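Local coordinates for cellulose binding protein (Clavibacter michiganensis, PDB 4JJO) that probably binds plant cell-wall polysaccharides and loosens the wall, being the two-domain expansin part of a longer protein that is probably a cellulase, at residues R6-Y10 / F84-F90; V37-E41 / H70-H76; N132-E138 / V169-Y175. All coordinates share one frame; numbering follows the deposited sequence.

Interaction 1. Residues R6-Y10 / F84-F90; sequences RATHY and FRALGDF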
# COMPACT_ATOMS: atom_id res chain seq x y z
N ARG A 6 -9.61 -15.34 -11.63
CA ARG A 6 -8.46 -15.98 -12.25
C ARG A 6 -7.19 -15.18 -12.01
O ARG A 6 -7.25 -14.00 -11.66
CB ARG A 6 -8.70 -16.12 -13.75
CG ARG A 6 -9.00 -14.79 -14.44
CD ARG A 6 -9.64 -14.99 -15.80
NE ARG A 6 -9.75 -13.73 -16.54
CZ ARG A 6 -10.86 -13.00 -16.62
NH1 ARG A 6 -11.98 -13.39 -16.03
NH2 ARG A 6 -10.84 -11.87 -17.32
N ALA A 7 -6.05 -15.82 -12.19
CA ALA A 7 -4.77 -15.12 -12.09
C ALA A 7 -3.86 -15.45 -13.26
O ALA A 7 -3.79 -16.60 -13.71
CB ALA A 7 -4.08 -15.47 -10.78
N THR A 8 -3.18 -14.43 -13.76
CA THR A 8 -2.04 -14.59 -14.65
C THR A 8 -0.83 -14.11 -13.86
O THR A 8 -0.95 -13.81 -12.68
CB THR A 8 -2.21 -13.77 -15.95
OG1 THR A 8 -2.60 -12.43 -15.62
CG2 THR A 8 -3.27 -14.40 -16.85
N HIS A 9 0.33 -14.04 -14.49
CA HIS A 9 1.52 -13.58 -13.77
C HIS A 9 2.33 -12.54 -14.53
O HIS A 9 2.29 -12.48 -15.76
CB HIS A 9 2.41 -14.76 -13.39
CG HIS A 9 2.84 -15.60 -14.56
ND1 HIS A 9 3.88 -15.26 -15.39
CD2 HIS A 9 2.36 -16.79 -15.01
CE1 HIS A 9 4.03 -16.19 -16.31
NE2 HIS A 9 3.12 -17.13 -16.11
N TYR A 10 3.05 -11.72 -13.77
CA TYR A 10 3.96 -10.73 -14.33
C TYR A 10 5.09 -10.50 -13.33
O TYR A 10 5.13 -11.13 -12.27
CB TYR A 10 3.22 -9.42 -14.61
CG TYR A 10 3.14 -8.48 -13.42
CD1 TYR A 10 3.74 -7.23 -13.47
CD2 TYR A 10 2.48 -8.85 -12.26
CE1 TYR A 10 3.67 -6.36 -12.40
CE2 TYR A 10 2.41 -7.99 -11.18
CZ TYR A 10 3.01 -6.75 -11.26
OH TYR A 10 2.94 -5.89 -10.19
N PHE A 84 2.41 -16.83 -8.18
CA PHE A 84 1.76 -17.69 -9.16
C PHE A 84 2.30 -19.12 -9.10
O PHE A 84 1.54 -20.08 -9.19
CB PHE A 84 1.94 -17.12 -10.56
CG PHE A 84 1.14 -17.83 -11.62
CD1 PHE A 84 -0.06 -17.30 -12.06
CD2 PHE A 84 1.59 -19.01 -12.16
CE1 PHE A 84 -0.80 -17.95 -13.03
CE2 PHE A 84 0.85 -19.66 -13.13
CZ PHE A 84 -0.34 -19.13 -13.56
N ARG A 85 3.62 -19.25 -8.95
CA ARG A 85 4.25 -20.57 -8.88
C ARG A 85 3.83 -21.33 -7.63
O ARG A 85 3.79 -22.55 -7.62
CB ARG A 85 5.77 -20.46 -8.92
CG ARG A 85 6.33 -19.96 -10.23
CD ARG A 85 7.77 -20.41 -10.42
NE ARG A 85 8.39 -19.79 -11.58
CZ ARG A 85 9.10 -18.66 -11.55
NH1 ARG A 85 9.31 -18.02 -10.40
NH2 ARG A 85 9.61 -18.18 -12.67
N ALA A 86 3.54 -20.58 -6.56
CA ALA A 86 3.16 -21.19 -5.30
C ALA A 86 1.75 -21.78 -5.41
O ALA A 86 1.43 -22.76 -4.74
CB ALA A 86 3.22 -20.17 -4.19
N LEU A 87 0.93 -21.16 -6.25
CA LEU A 87 -0.46 -21.57 -6.41
C LEU A 87 -0.67 -22.59 -7.53
O LEU A 87 -1.60 -23.38 -7.47
CB LEU A 87 -1.33 -20.35 -6.68
CG LEU A 87 -1.43 -19.33 -5.54
CD1 LEU A 87 -2.35 -18.20 -5.92
CD2 LEU A 87 -1.90 -20.01 -4.27
N GLY A 88 0.19 -22.56 -8.55
CA GLY A 88 -0.01 -23.40 -9.71
C GLY A 88 1.27 -23.67 -10.49
O GLY A 88 2.34 -23.17 -10.14
N ASP A 89 1.15 -24.47 -11.54
CA ASP A 89 2.28 -24.74 -12.42
C ASP A 89 2.62 -23.46 -13.18
O ASP A 89 1.73 -22.81 -13.73
CB ASP A 89 1.95 -25.86 -13.40
CG ASP A 89 3.18 -26.40 -14.11
OD1 ASP A 89 3.68 -27.47 -13.69
OD2 ASP A 89 3.65 -25.76 -15.07
N PHE A 90 3.90 -23.11 -13.20
CA PHE A 90 4.34 -21.87 -13.83
C PHE A 90 3.95 -21.81 -15.31
O PHE A 90 3.65 -20.73 -15.83
CB PHE A 90 5.85 -21.71 -13.68
CG PHE A 90 6.36 -20.37 -14.10
CD1 PHE A 90 5.86 -19.21 -13.53
CD2 PHE A 90 7.35 -20.26 -15.07
CE1 PHE A 90 6.33 -17.97 -13.91
CE2 PHE A 90 7.82 -19.02 -15.46
CZ PHE A 90 7.31 -17.87 -14.88

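Interaction 2. Residues V37-E41 / H70-H76; sequences VSSPE and HGCEVGH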
# COMPACT_ATOMS: atom_id res chain seq x y z
N VAL A 37 -3.82 -5.31 -9.25
CA VAL A 37 -5.26 -5.50 -9.23
C VAL A 37 -5.96 -4.61 -10.25
O VAL A 37 -5.41 -3.60 -10.68
CB VAL A 37 -5.85 -5.22 -7.83
CG1 VAL A 37 -5.31 -6.23 -6.82
CG2 VAL A 37 -5.54 -3.80 -7.39
N SER A 38 -7.18 -4.99 -10.62
CA SER A 38 -7.94 -4.25 -11.61
C SER A 38 -8.17 -2.82 -11.14
O SER A 38 -8.09 -2.52 -9.94
CB SER A 38 -9.28 -4.94 -11.89
OG SER A 38 -10.09 -4.97 -10.73
N SER A 39 -8.46 -1.93 -12.08
CA SER A 39 -8.60 -0.51 -11.77
C SER A 39 -9.67 -0.24 -10.72
O SER A 39 -9.46 0.57 -9.83
CB SER A 39 -8.87 0.29 -13.05
OG SER A 39 -7.73 0.29 -13.89
N PRO A 40 -10.83 -0.92 -10.83
CA PRO A 40 -11.86 -0.74 -9.80
C PRO A 40 -11.41 -1.20 -8.41
O PRO A 40 -11.76 -0.59 -7.40
CB PRO A 40 -13.02 -1.61 -10.30
CG PRO A 40 -12.81 -1.72 -11.76
CD PRO A 40 -11.32 -1.75 -11.95
N GLU A 41 -10.65 -2.29 -8.36
CA GLU A 41 -10.16 -2.81 -7.09
C GLU A 41 -8.97 -2.00 -6.57
O GLU A 41 -8.74 -1.92 -5.37
CB GLU A 41 -9.78 -4.29 -7.23
CG GLU A 41 -10.97 -5.20 -7.51
CD GLU A 41 -10.58 -6.64 -7.75
OE1 GLU A 41 -10.54 -7.41 -6.77
OE2 GLU A 41 -10.33 -7.01 -8.92
N HIS A 70 -4.35 -2.51 -15.51
CA HIS A 70 -5.35 -1.77 -16.27
C HIS A 70 -6.22 -2.67 -17.15
O HIS A 70 -7.39 -2.37 -17.37
CB HIS A 70 -4.66 -0.72 -17.14
CG HIS A 70 -3.96 0.35 -16.36
ND1 HIS A 70 -2.63 0.28 -16.02
CD2 HIS A 70 -4.41 1.53 -15.86
CE1 HIS A 70 -2.29 1.36 -15.34
NE2 HIS A 70 -3.35 2.13 -15.23
N GLY A 71 -5.64 -3.77 -17.63
CA GLY A 71 -6.35 -4.65 -18.55
C GLY A 71 -7.15 -5.74 -17.87
O GLY A 71 -7.85 -6.50 -18.54
N CYS A 72 -7.05 -5.82 -16.54
CA CYS A 72 -7.71 -6.88 -15.79
C CYS A 72 -9.17 -6.54 -15.46
O CYS A 72 -9.48 -5.42 -15.04
CB CYS A 72 -6.97 -7.14 -14.47
SG CYS A 72 -5.37 -7.98 -14.62
N GLU A 73 -10.05 -7.50 -15.67
CA GLU A 73 -11.42 -7.40 -15.18
C GLU A 73 -11.38 -7.58 -13.67
O GLU A 73 -10.40 -8.07 -13.12
CB GLU A 73 -12.31 -8.47 -15.80
CG GLU A 73 -12.43 -8.42 -17.31
CD GLU A 73 -13.14 -7.17 -17.81
OE1 GLU A 73 -13.68 -6.42 -16.97
OE2 GLU A 73 -13.15 -6.94 -19.04
N VAL A 74 -12.46 -7.19 -13.00
CA VAL A 74 -12.59 -7.46 -11.58
C VAL A 74 -12.58 -8.97 -11.40
O VAL A 74 -13.26 -9.69 -12.13
CB VAL A 74 -13.90 -6.87 -11.01
CG1 VAL A 74 -14.01 -7.18 -9.53
CG2 VAL A 74 -13.97 -5.37 -11.26
N GLY A 75 -11.80 -9.45 -10.43
CA GLY A 75 -11.66 -10.88 -10.21
C GLY A 75 -10.41 -11.45 -10.85
O GLY A 75 -10.02 -12.58 -10.57
N HIS A 76 -9.77 -10.66 -11.71
CA HIS A 76 -8.57 -11.10 -12.42
C HIS A 76 -7.33 -10.45 -11.82
O HIS A 76 -7.09 -9.26 -12.01
CB HIS A 76 -8.68 -10.78 -13.91
CG HIS A 76 -7.44 -11.08 -14.69
ND1 HIS A 76 -7.34 -10.84 -16.05
CD2 HIS A 76 -6.25 -11.60 -14.32
CE1 HIS A 76 -6.15 -11.20 -16.47
NE2 HIS A 76 -5.46 -11.67 -15.44
O HOH W 1 -7.97 -7.64 -9.84
O HOH W 2 -8.68 -2.85 -14.80

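Interaction 3. Residues N132-E138 / V169-Y175; sequences NRIDRVE and VKVTDQY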
# COMPACT_ATOMS: atom_id res chain seq x y z
N ASN A 132 -4.58 -1.99 6.46
CA ASN A 132 -5.87 -1.87 5.79
C ASN A 132 -5.90 -0.60 4.96
O ASN A 132 -4.89 0.09 4.83
CB ASN A 132 -7.00 -1.85 6.82
CG ASN A 132 -6.93 -3.02 7.79
OD1 ASN A 132 -7.28 -4.15 7.46
ND2 ASN A 132 -6.46 -2.74 9.01
N ARG A 133 -7.06 -0.28 4.38
CA ARG A 133 -7.20 0.96 3.62
C ARG A 133 -7.14 2.16 4.55
O ARG A 133 -7.64 2.12 5.68
CB ARG A 133 -8.51 0.99 2.83
CG ARG A 133 -8.59 -0.06 1.73
CD ARG A 133 -9.65 0.31 0.69
NE ARG A 133 -9.70 -0.66 -0.40
CZ ARG A 133 -10.35 -0.47 -1.55
NH1 ARG A 133 -11.01 0.66 -1.77
NH2 ARG A 133 -10.34 -1.42 -2.48
N ILE A 134 -6.53 3.23 4.07
CA ILE A 134 -6.44 4.48 4.81
C ILE A 134 -7.52 5.42 4.31
O ILE A 134 -7.67 5.62 3.11
CB ILE A 134 -5.05 5.13 4.62
CG1 ILE A 134 -3.98 4.28 5.33
CG2 ILE A 134 -5.04 6.55 5.16
CD1 ILE A 134 -2.56 4.71 5.02
N ASP A 135 -8.29 5.99 5.24
CA ASP A 135 -9.40 6.86 4.87
C ASP A 135 -8.94 8.30 4.68
O ASP A 135 -9.37 8.98 3.75
CB ASP A 135 -10.50 6.81 5.94
CG ASP A 135 -11.69 7.68 5.59
OD1 ASP A 135 -12.59 7.21 4.87
OD2 ASP A 135 -11.72 8.85 6.05
N ARG A 136 -8.08 8.76 5.57
CA ARG A 136 -7.55 10.12 5.46
C ARG A 136 -6.22 10.30 6.17
O ARG A 136 -5.87 9.55 7.09
CB ARG A 136 -8.56 11.14 5.98
CG ARG A 136 -9.24 10.77 7.29
CD ARG A 136 -10.35 11.76 7.60
NE ARG A 136 -10.67 11.83 9.02
CZ ARG A 136 -11.47 10.98 9.66
NH1 ARG A 136 -12.04 9.97 9.01
NH2 ARG A 136 -11.70 11.14 10.95
N VAL A 137 -5.48 11.31 5.73
CA VAL A 137 -4.17 11.64 6.29
C VAL A 137 -4.14 13.15 6.49
O VAL A 137 -4.45 13.91 5.58
CB VAL A 137 -3.03 11.22 5.34
CG1 VAL A 137 -1.69 11.70 5.87
CG2 VAL A 137 -3.03 9.72 5.15
N GLU A 138 -3.76 13.57 7.70
CA GLU A 138 -3.75 14.99 8.04
C GLU A 138 -2.42 15.41 8.66
O GLU A 138 -1.78 14.64 9.37
CB GLU A 138 -4.88 15.30 9.02
CG GLU A 138 -6.28 15.12 8.46
CD GLU A 138 -7.33 15.05 9.56
OE1 GLU A 138 -7.32 14.07 10.33
OE2 GLU A 138 -8.16 15.98 9.65
N VAL A 169 1.59 13.93 12.13
CA VAL A 169 0.72 13.37 11.11
C VAL A 169 -0.33 12.46 11.74
O VAL A 169 -0.01 11.56 12.51
CB VAL A 169 1.52 12.56 10.08
CG1 VAL A 169 0.59 11.94 9.05
CG2 VAL A 169 2.56 13.43 9.41
N LYS A 170 -1.59 12.70 11.39
CA LYS A 170 -2.68 11.86 11.85
C LYS A 170 -3.20 11.00 10.71
O LYS A 170 -3.63 11.52 9.67
CB LYS A 170 -3.82 12.69 12.42
CG LYS A 170 -4.98 11.84 12.90
CD LYS A 170 -5.72 12.50 14.05
CE LYS A 170 -6.26 13.86 13.66
NZ LYS A 170 -7.02 14.48 14.78
N VAL A 171 -3.17 9.69 10.91
CA VAL A 171 -3.65 8.74 9.92
C VAL A 171 -4.83 7.96 10.48
O VAL A 171 -4.73 7.32 11.52
CB VAL A 171 -2.54 7.77 9.50
CG1 VAL A 171 -3.01 6.88 8.36
CG2 VAL A 171 -1.29 8.53 9.10
N THR A 172 -5.96 8.04 9.77
CA THR A 172 -7.18 7.35 10.17
C THR A 172 -7.50 6.28 9.14
O THR A 172 -7.52 6.56 7.95
CB THR A 172 -8.36 8.34 10.25
OG1 THR A 172 -7.99 9.48 11.04
CG2 THR A 172 -9.59 7.67 10.87
N ASP A 173 -7.74 5.05 9.59
CA ASP A 173 -7.98 3.96 8.66
C ASP A 173 -9.47 3.79 8.37
O ASP A 173 -10.30 4.48 8.94
CB ASP A 173 -7.36 2.64 9.16
CG ASP A 173 -8.05 2.08 10.39
OD1 ASP A 173 -9.18 2.51 10.72
OD2 ASP A 173 -7.46 1.19 11.03
N GLN A 174 -9.79 2.86 7.48
CA GLN A 174 -11.16 2.66 7.01
C GLN A 174 -12.12 2.26 8.14
O GLN A 174 -13.34 2.33 7.97
CB GLN A 174 -11.19 1.59 5.92
CG GLN A 174 -10.64 0.23 6.36
CD GLN A 174 -10.72 -0.81 5.26
OE1 GLN A 174 -9.70 -1.32 4.80
NE2 GLN A 174 -11.94 -1.14 4.84
N TYR A 175 -11.58 1.84 9.27
CA TYR A 175 -12.40 1.41 10.39
C TYR A 175 -12.46 2.48 11.48
O TYR A 175 -12.95 2.22 12.59
CB TYR A 175 -11.88 0.09 10.95
CG TYR A 175 -11.93 -1.02 9.92
CD1 TYR A 175 -13.14 -1.52 9.48
CD2 TYR A 175 -10.77 -1.56 9.38
CE1 TYR A 175 -13.21 -2.53 8.55
CE2 TYR A 175 -10.82 -2.56 8.43
CZ TYR A 175 -12.04 -3.04 8.02
OH TYR A 175 -12.10 -4.04 7.08
O HOH W 3 -5.38 -0.13 9.56
O HOH W 4 -6.42 11.42 9.87

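Interaction 1. Residues R6-Y10 / F84-F90
Thr8 OG1 is gripped by Asp78 OD1 and His76 NE2; the residue directs its CB away from residues 84-90, while its carbonyl oxygen lies 3.7 Å from Phe84 CD1. The strand belongs to the double-psi beta-barrel of the expansin, and an aromatic cluster of His9, Phe84 and Phe90 packs the end of the helix and the loop after it against the strand. His9 and Phe84 make a T-shaped pair: the imidazole edge points at the phenyl face with the planes at 69°, and His9 CD2 stands 3.5 Å above the centre of the Phe84 ring. With CG set between its backbone N and carbonyl carbon (chi1 56°), His9 turns its ring toward the helix, where it also meets Phe90 in an offset stack, centroids 4.7 Å apart and planes inclined by 27°. A flat, polar imidazole suits this partly exposed place, since it offers an edge to one phenyl and a face to the other. Phe84 is buried against Ile95 of strand 95-101, a place that suits an apolar ring. The chain leaves the helix at Gly88, whose N donates to Phe84 O. At the rim of the Phe84 ring, CE1 approaches Ala7 O to 3.4 Å, near the ring plane.

Interaction 2. Residues V37-E41 / H70-H76
This is a largely polar, partly water-mediated contact between the N-terminal end of the short helix 39-42 and the loop joining two strands of the double-psi barrel. Glu41 OE2 is its hub. Ser38 OG donates to Glu41 OE2 (2.7 Å), which receives it on its anti lone pair, and Gly75 N reaches the same Glu41 oxygen at 3.2 Å from above the carboxylate plane. Tyr99 OH, bonded to OE1, helps fix the carboxylate. Glu41 is three residues past the N-cap, Ser38, and water 1, bonded to Glu41 OE2, Ser38 N and His76 O, stands in for the direct N-H to carboxylate bond of a capping box. The short hydroxyl of Ser38 reaches the carboxylate at chi1 63°, while its CB rests 3.2 Å from Cys72 O. Gly75 is the third residue of a type II turn, where at phi 98° glycine sits without strain. Pro40 sets CG 3.9 Å from Val74 CG2, an apolar touch beside the polar bonds. Around it, Val37 pairs with Asp67 and Cys69 of strand 59-69, Cys69 is disulfide-bonded to Cys72, and Gly75 is hydrogen-bonded to strand 3-10, so the loop is held between two strands and a helix.

Interaction 3. Residues N132-E138 / V169-Y175
Across Ile134 to Glu138 and Val169 to Asp173 two antiparallel strands of the expansin C-terminal domain, a beta-sandwich, pair through a classic beta bulge. Asp135 and Arg136 both face Thr172, whose carbonyl O accepts from Asp135 N at 2.9 Å and from Arg136 N at 3.3 Å. Glu138 and Lys170 pair through two backbone bonds. Past the strand ends, Gln174 substitutes for a strand neighbour: its side-chain OE1 accepts from Arg133 N at 2.9 Å, while its own N donates to Arg133 O. Asp173 begins an Asx turn, its OD1 accepting from Tyr175 N, with OD2 in a salt bridge to Arg177 NE.

Apolar packing lies on the face of Val137 and Val171. Val171 CG1 meets Ile134 CG2 at 3.8 Å, and with Val127 of strand 124-128 these branched residues, well suited to strands, fill the interior.

Arg136, Thr172, Glu138 and Lys170 line the other face. The guanidinium of Arg136 lies flat over Thr172 CG2, 3.7 Å from its plane. Asp135 OD2, from the bulge, salt-bridges NH1 in the guanidinium plane, while NH1 sits above the carboxylate plane. Bent at chi3 (59°), Lys170 brings CE 3.5 Å from Glu138 OE1; its NZ stays 4.5 Å from OE1, beyond salt-bridge range, and the lysine makes a cation-pi contact with Trp145. Water 4, within bonding distance of Glu138 OE1 and Lys170 O but not necessarily serving all at once, lies 2.8 Å from Thr172 OG1.

Overall arrangement
From the N terminus, strand 3-10 enters first and receives the later helix 81-87 in interaction 1, which closes a long loop of the barrel domain. Interaction 2 falls wholly within that loop, bringing residues 37-41 back to 70-76. The two meet directly, with Thr8 OG1 3.0 Å from His76 NE2, and both reach the same six-stranded sheet. Interaction 3 follows in series, a loop about as long as that of interaction 2 but in the C-terminal domain; its centre is about 32 Å from that of interaction 1, on the opposite side of the chain's centre. Interaction 2 approaches it across the domain interface, where Glu41 O packs against Arg133 NH2 at 3.3 Å.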